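Local structure of [2Fe-2S] ferredoxin (Aquifex aeolicus, 1M2D) at residues 6-10 and 30-34; 71-76 and 96-102. The protein carries a [2Fe-2S] cluster on a thioredoxin-like fold, transfers electrons and forms a homodimer in solution. The protein carries 1 engineered substitution. One frame throughout, in Å; residues are numbered along the deposited sequence.

From the N terminus the chain runs first along strand 4-9, passes through the long cluster-binding loop that holds Cys22, and enters helix 27-40; interaction 1 closes this loop by laying the helix back on strand 4-9. The chain then builds strands 48-53 and 65-68 and reaches strand 72-74. Leaving it, the chain makes helix 82-91 and comes back as strand 100-102, and interaction 2 closes that second loop at the margin of the sheet. The two loops follow one another without nesting or crossing. Interactions 1 and 2 do not touch, their nearest atoms being about 6 Å apart, but strand 65-68 lies between strands 4-9 and 72-74 and joins both contacts in one mixed sheet.

Interaction 1. Residues 6-10 and 30-34; sequences VFVCV and VFQAF. With FES (Fe2/s2 (inorganic) cluster), chain C.
Val6 and Val8 of the strand, with Val10 just past its end, meet Val30, Phe31 and Phe34 of the helix in a purely apolar contact, the helix-on-sheet layer of the thioredoxin-like fold. The helix runs nearly antiparallel to the strand, their axes at 153°.

Aliphatic packing centres on Val8, whose branches spread to different residues. CG1, anti to the backbone N (chi1 -178°), reaches between Val30 and Phe31 and lies 3.9 Å from Phe31 CB. CG2 leans instead on the Phe34 ring, 4.0 Å from CD1. Val10 CG1 meets the same Phe31 CB at 3.9 Å, so that this methylene is gripped by two valines. Beta-branched residues suit an extended strand, and their short, stiff side chains pack closely under the helix.

The aromatic contacts differ in kind. Val6 CG1 sits over the centre of the Phe34 ring as a CH-pi contact, 4.2 Å from the centroid and 10° off its normal; a flat phenylalanine suits the place by offering the methyl a broad face. The Phe31 ring, by contrast, turns an edge to Val8 CB.

Metal binding belongs to the other side of the strand. Cys9 alternates away from the helix, and its SG, a soft thiolate ligand well matched to iron, binds FE1 of the cluster at 2.3 Å, an iron that Cys22 also ligates. Phe7, likewise turned from the helix, stacks on Phe7 of the second subunit.

Strand 4-9 is hydrogen-bonded between strands 48-53 and 65-68; Val82 of helix 82-91 touches Val30 and Phe34, while Phe31 packs on Pro52 of strand 48-53.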
loop_
_atom_site.group_PDB
_atom_site.type_symbol
_atom_site.label_atom_id
_atom_site.label_comp_id
_atom_site.label_asym_id
_atom_site.label_seq_id
_atom_site.Cartn_x
_atom_site.Cartn_y
_atom_site.Cartn_z
ATOM N N VAL A 6 -4.672 5.799 -1.124
ATOM C CA VAL A 6 -3.874 5.958 -2.320
ATOM C C VAL A 6 -2.462 5.441 -2.019
ATOM O O VAL A 6 -1.840 5.908 -1.041
ATOM C CB VAL A 6 -3.781 7.440 -2.745
ATOM C CG1 VAL A 6 -2.953 7.591 -3.995
ATOM C CG2 VAL A 6 -5.182 8.013 -2.918
ATOM N N PHE A 7 -1.985 4.502 -2.788
ATOM C CA PHE A 7 -0.666 3.916 -2.659
ATOM C C PHE A 7 0.187 4.365 -3.838
ATOM O O PHE A 7 -0.190 4.133 -5.004
ATOM C CB PHE A 7 -0.778 2.387 -2.641
ATOM C CG PHE A 7 -1.427 1.872 -1.396
ATOM C CD1 PHE A 7 -2.798 1.609 -1.361
ATOM C CD2 PHE A 7 -0.702 1.694 -0.214
ATOM C CE1 PHE A 7 -3.408 1.164 -0.207
ATOM C CE2 PHE A 7 -1.300 1.191 0.924
ATOM C CZ PHE A 7 -2.659 0.912 0.932
ATOM N N VAL A 8 1.314 4.978 -3.555
ATOM C CA VAL A 8 2.233 5.463 -4.585
ATOM C C VAL A 8 3.549 4.687 -4.453
ATOM O O VAL A 8 4.199 4.750 -3.424
ATOM C CB VAL A 8 2.518 6.966 -4.436
ATOM C CG1 VAL A 8 3.427 7.433 -5.552
ATOM C CG2 VAL A 8 1.222 7.734 -4.471
ATOM N N CYS A 9 3.918 3.960 -5.519
ATOM C CA CYS A 9 5.201 3.272 -5.509
ATOM C C CYS A 9 6.321 4.321 -5.547
ATOM O O CYS A 9 6.362 5.120 -6.474
ATOM C CB CYS A 9 5.307 2.332 -6.675
ATOM S SG CYS A 9 6.930 1.510 -6.703
ATOM N N VAL A 10 7.210 4.281 -4.548
ATOM C CA VAL A 10 8.341 5.160 -4.458
ATOM C C VAL A 10 9.673 4.385 -4.578
ATOM O O VAL A 10 10.730 4.938 -4.279
ATOM C CB VAL A 10 8.338 6.054 -3.202
ATOM C CG1 VAL A 10 7.105 6.951 -3.218
ATOM C CG2 VAL A 10 8.388 5.208 -1.938
ATOM N N VAL A 30 5.455 12.621 -7.635
ATOM C CA VAL A 30 4.036 12.239 -7.615
ATOM C C VAL A 30 3.527 12.127 -6.179
ATOM O O VAL A 30 2.517 12.680 -5.785
ATOM C CB VAL A 30 3.780 10.957 -8.378
ATOM C CG1 VAL A 30 2.339 10.468 -8.214
ATOM C CG2 VAL A 30 4.084 11.187 -9.844
ATOM N N PHE A 31 4.273 11.366 -5.365
ATOM C CA PHE A 31 3.934 11.150 -3.965
ATOM C C PHE A 31 3.870 12.507 -3.279
ATOM O O PHE A 31 2.950 12.866 -2.547
ATOM C CB PHE A 31 4.935 10.221 -3.273
ATOM C CG PHE A 31 4.736 10.072 -1.793
ATOM C CD1 PHE A 31 3.653 9.353 -1.302
ATOM C CD2 PHE A 31 5.599 10.649 -0.879
ATOM C CE1 PHE A 31 3.438 9.239 0.046
ATOM C CE2 PHE A 31 5.359 10.555 0.487
ATOM C CZ PHE A 31 4.296 9.882 0.939
ATOM N N GLN A 32 4.865 13.347 -3.442
ATOM C CA GLN A 32 4.944 14.690 -2.873
ATOM C C GLN A 32 3.711 15.511 -3.307
ATOM O O GLN A 32 3.119 16.210 -2.511
ATOM C CB GLN A 32 6.199 15.382 -3.331
ATOM C CG GLN A 32 6.594 16.827 -3.073
ATOM C CD GLN A 32 8.079 16.894 -3.432
ATOM O OE1 GLN A 32 8.395 16.736 -4.616
ATOM N NE2 GLN A 32 8.966 17.039 -2.457
ATOM N N ALA A 33 3.342 15.457 -4.560
ATOM C CA ALA A 33 2.197 16.223 -5.070
ATOM C C ALA A 33 0.886 15.765 -4.428
ATOM O O ALA A 33 0.073 16.628 -4.052
ATOM C CB ALA A 33 2.099 16.148 -6.562
ATOM N N PHE A 34 0.725 14.478 -4.252
ATOM C CA PHE A 34 -0.442 13.995 -3.500
ATOM C C PHE A 34 -0.457 14.483 -2.041
ATOM O O PHE A 34 -1.432 14.992 -1.576
ATOM C CB PHE A 34 -0.608 12.463 -3.471
ATOM C CG PHE A 34 -1.262 11.848 -4.698
ATOM C CD1 PHE A 34 -0.550 11.128 -5.626
ATOM C CD2 PHE A 34 -2.641 11.976 -4.882
ATOM C CE1 PHE A 34 -1.116 10.502 -6.719
ATOM C CE2 PHE A 34 -3.206 11.351 -5.972
ATOM C CZ PHE A 34 -2.471 10.620 -6.884
HETATM FE FE1 FES C . 7.140 0.852 -8.900
HETATM FE FE2 FES C . 7.926 -1.619 -9.646
HETATM S S1 FES C . 9.219 0.097 -9.043
HETATM S S2 FES C . 5.827 -0.803 -9.567
#

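Interaction 2. Residues 71-76 and 96-102; sequences GVWYGQ and VERLVIS
At the edge of the Tyr74 phenol ring, in its plane, lie Val96 N and the carbonyl carbon of Leu99, while Val72 CG1, of the same segment as the tyrosine, covers one face, 3.8 Å above the plane and offset toward the rim. The Trp73 indole has Gly71 O at its edge; its end leads off toward a ring-to-ring contact with His5 of the second subunit. These rings flank an antiparallel pairing of strands 72-74 and 100-102, the latter the outermost strand of the sheet within the chain, interrupted by a classic beta bulge in which Ile101 and Ser102 both face Trp73.

The bulge gives Trp73 O two donors: Ile101 N at 2.8 Å and, weakly, Ser102 N at 3.3 Å. Trp73 N returns a nearly straight bond (171°) to Ser102 O. Beyond the bulge Gly75 N bonds to Leu99 O at 2.9 Å; a side chain on Gly75 would probably run into Ile101 CG2, so glycine suits the place.

Tyr74 has CG anti to its carbonyl carbon (chi1 -68°), which brings the ring against Leu99, at the end of the 3-10 segment 97-99. There CD2 lies 3.6 Å from Leu99 CB, and CE2 meets Val100 CG2, which Val72 CG1 also touches from the other strand. A tyrosine fits because its rim is greasy and its tip polar: the hydroxyl accepts the N-H of Val96 and also bonds to His89 of helix 82-91. A phenylalanine here would probably keep the ring packing but leave Val96 N and His89 ND1 without this shared partner.

The bond from Val96 N to Tyr74 OH spans 3.2 Å and is almost linear, at 170°.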
loop_
_atom_site.group_PDB
_atom_site.type_symbol
_atom_site.label_atom_id
_atom_site.label_comp_id
_atom_site.label_asym_id
_atom_site.label_seq_id
_atom_site.Cartn_x
_atom_site.Cartn_y
_atom_site.Cartn_z
ATOM N N GLY A 71 -9.827 -0.299 -6.173
ATOM C CA GLY A 71 -9.030 -1.175 -6.986
ATOM C C GLY A 71 -8.595 -0.677 -8.331
ATOM O O GLY A 71 -8.411 -1.438 -9.298
ATOM N N VAL A 72 -8.441 0.652 -8.428
ATOM C CA VAL A 72 -8.006 1.285 -9.661
ATOM C C VAL A 72 -6.500 1.406 -9.638
ATOM O O VAL A 72 -5.914 2.012 -8.723
ATOM C CB VAL A 72 -8.638 2.671 -9.815
ATOM C CG1 VAL A 72 -8.032 3.414 -10.969
ATOM C CG2 VAL A 72 -10.145 2.537 -9.973
ATOM N N TRP A 73 -5.844 0.830 -10.627
ATOM C CA TRP A 73 -4.398 0.930 -10.833
ATOM C C TRP A 73 -4.158 1.925 -11.938
ATOM O O TRP A 73 -4.666 1.766 -13.048
ATOM C CB TRP A 73 -3.784 -0.422 -11.225
ATOM C CG TRP A 73 -3.825 -1.454 -10.117
ATOM C CD1 TRP A 73 -4.892 -1.947 -9.451
ATOM C CD2 TRP A 73 -2.660 -2.111 -9.571
ATOM N NE1 TRP A 73 -4.489 -2.863 -8.515
ATOM C CE2 TRP A 73 -3.124 -2.976 -8.563
ATOM C CE3 TRP A 73 -1.302 -2.028 -9.824
ATOM C CZ2 TRP A 73 -2.245 -3.754 -7.822
ATOM C CZ3 TRP A 73 -0.413 -2.822 -9.094
ATOM C CH2 TRP A 73 -0.913 -3.678 -8.100
ATOM N N TYR A 74 -3.365 2.948 -11.640
ATOM C CA TYR A 74 -2.886 3.929 -12.589
ATOM C C TYR A 74 -1.441 3.651 -12.936
ATOM O O TYR A 74 -0.653 3.263 -12.076
ATOM C CB TYR A 74 -2.997 5.315 -11.963
ATOM C CG TYR A 74 -4.362 5.870 -11.725
ATOM C CD1 TYR A 74 -4.814 6.215 -10.453
ATOM C CD2 TYR A 74 -5.206 6.114 -12.812
ATOM C CE1 TYR A 74 -6.069 6.749 -10.254
ATOM C CE2 TYR A 74 -6.443 6.692 -12.601
ATOM C CZ TYR A 74 -6.869 7.012 -11.332
ATOM O OH TYR A 74 -8.067 7.573 -11.127
ATOM N N GLY A 75 -1.100 3.959 -14.190
ATOM C CA GLY A 75 0.274 3.964 -14.644
ATOM C C GLY A 75 0.661 5.263 -15.290
ATOM O O GLY A 75 -0.193 6.101 -15.622
ATOM N N GLN A 76 1.955 5.442 -15.435
ATOM C CA GLN A 76 2.534 6.599 -16.113
ATOM C C GLN A 76 2.149 7.915 -15.475
ATOM O O GLN A 76 2.019 8.927 -16.159
ATOM C CB GLN A 76 2.216 6.634 -17.617
ATOM C CG GLN A 76 2.540 5.328 -18.280
ATOM C CD GLN A 76 2.151 5.507 -19.753
ATOM O OE1 GLN A 76 2.974 5.703 -20.580
ATOM N NE2 GLN A 76 0.838 5.490 -20.015
ATOM N N VAL A 96 -9.744 8.536 -13.663
ATOM C CA VAL A 96 -9.098 9.223 -14.708
ATOM C C VAL A 96 -8.737 8.156 -15.735
ATOM O O VAL A 96 -7.679 7.514 -15.691
ATOM C CB VAL A 96 -7.907 10.061 -14.270
ATOM C CG1 VAL A 96 -7.289 10.723 -15.507
ATOM C CG2 VAL A 96 -8.358 11.089 -13.232
ATOM N N GLU A 97 -9.674 7.946 -16.668
ATOM C CA GLU A 97 -9.607 6.813 -17.585
ATOM C C GLU A 97 -8.311 6.708 -18.323
ATOM O O GLU A 97 -7.781 5.589 -18.507
ATOM C CB GLU A 97 -10.752 6.934 -18.617
ATOM C CG GLU A 97 -10.934 5.729 -19.461
ATOM C CD GLU A 97 -12.172 5.804 -20.343
ATOM O OE1 GLU A 97 -12.302 4.785 -21.060
ATOM O OE2 GLU A 97 -12.940 6.704 -20.317
ATOM N N ARG A 98 -7.753 7.840 -18.777
ATOM C CA ARG A 98 -6.582 7.798 -19.637
ATOM C C ARG A 98 -5.344 7.209 -18.935
ATOM O O ARG A 98 -4.425 6.805 -19.639
ATOM C CB ARG A 98 -6.269 9.163 -20.166
ATOM C CG ARG A 98 -5.848 10.150 -19.144
ATOM C CD ARG A 98 -5.595 11.544 -19.783
ATOM N NE ARG A 98 -5.351 12.482 -18.707
ATOM C CZ ARG A 98 -4.159 12.691 -18.152
ATOM N NH1 ARG A 98 -3.039 12.130 -18.595
ATOM N NH2 ARG A 98 -4.071 13.530 -17.122
ATOM N N LEU A 99 -5.306 7.193 -17.621
ATOM C CA LEU A 99 -4.151 6.672 -16.871
ATOM C C LEU A 99 -4.368 5.314 -16.312
ATOM O O LEU A 99 -3.476 4.719 -15.691
ATOM C CB LEU A 99 -3.777 7.667 -15.758
ATOM C CG LEU A 99 -3.268 9.017 -16.266
ATOM C CD1 LEU A 99 -3.040 9.920 -15.056
ATOM C CD2 LEU A 99 -2.031 8.914 -17.087
ATOM N N VAL A 100 -5.555 4.724 -16.445
ATOM C CA VAL A 100 -5.836 3.431 -15.841
ATOM C C VAL A 100 -5.105 2.324 -16.552
ATOM O O VAL A 100 -5.195 2.203 -17.778
ATOM C CB VAL A 100 -7.367 3.154 -15.829
ATOM C CG1 VAL A 100 -7.689 1.758 -15.351
ATOM C CG2 VAL A 100 -8.097 4.190 -15.003
ATOM N N ILE A 101 -4.437 1.456 -15.785
ATOM C CA ILE A 101 -3.905 0.214 -16.296
ATOM C C ILE A 101 -4.692 -1.008 -15.838
ATOM O O ILE A 101 -4.595 -2.014 -16.539
ATOM C CB ILE A 101 -2.397 0.138 -16.042
ATOM C CG1 ILE A 101 -2.051 0.068 -14.571
ATOM C CG2 ILE A 101 -1.697 1.270 -16.786
ATOM C CD1 ILE A 101 -0.558 -0.025 -14.252
ATOM N N SER A 102 -5.441 -0.959 -14.768
ATOM C CA SER A 102 -6.300 -2.044 -14.363
ATOM C C SER A 102 -7.403 -1.514 -13.488
ATOM O O SER A 102 -7.180 -0.595 -12.704
ATOM C CB SER A 102 -5.591 -3.136 -13.556
ATOM O OG SER A 102 -6.530 -4.167 -13.271
#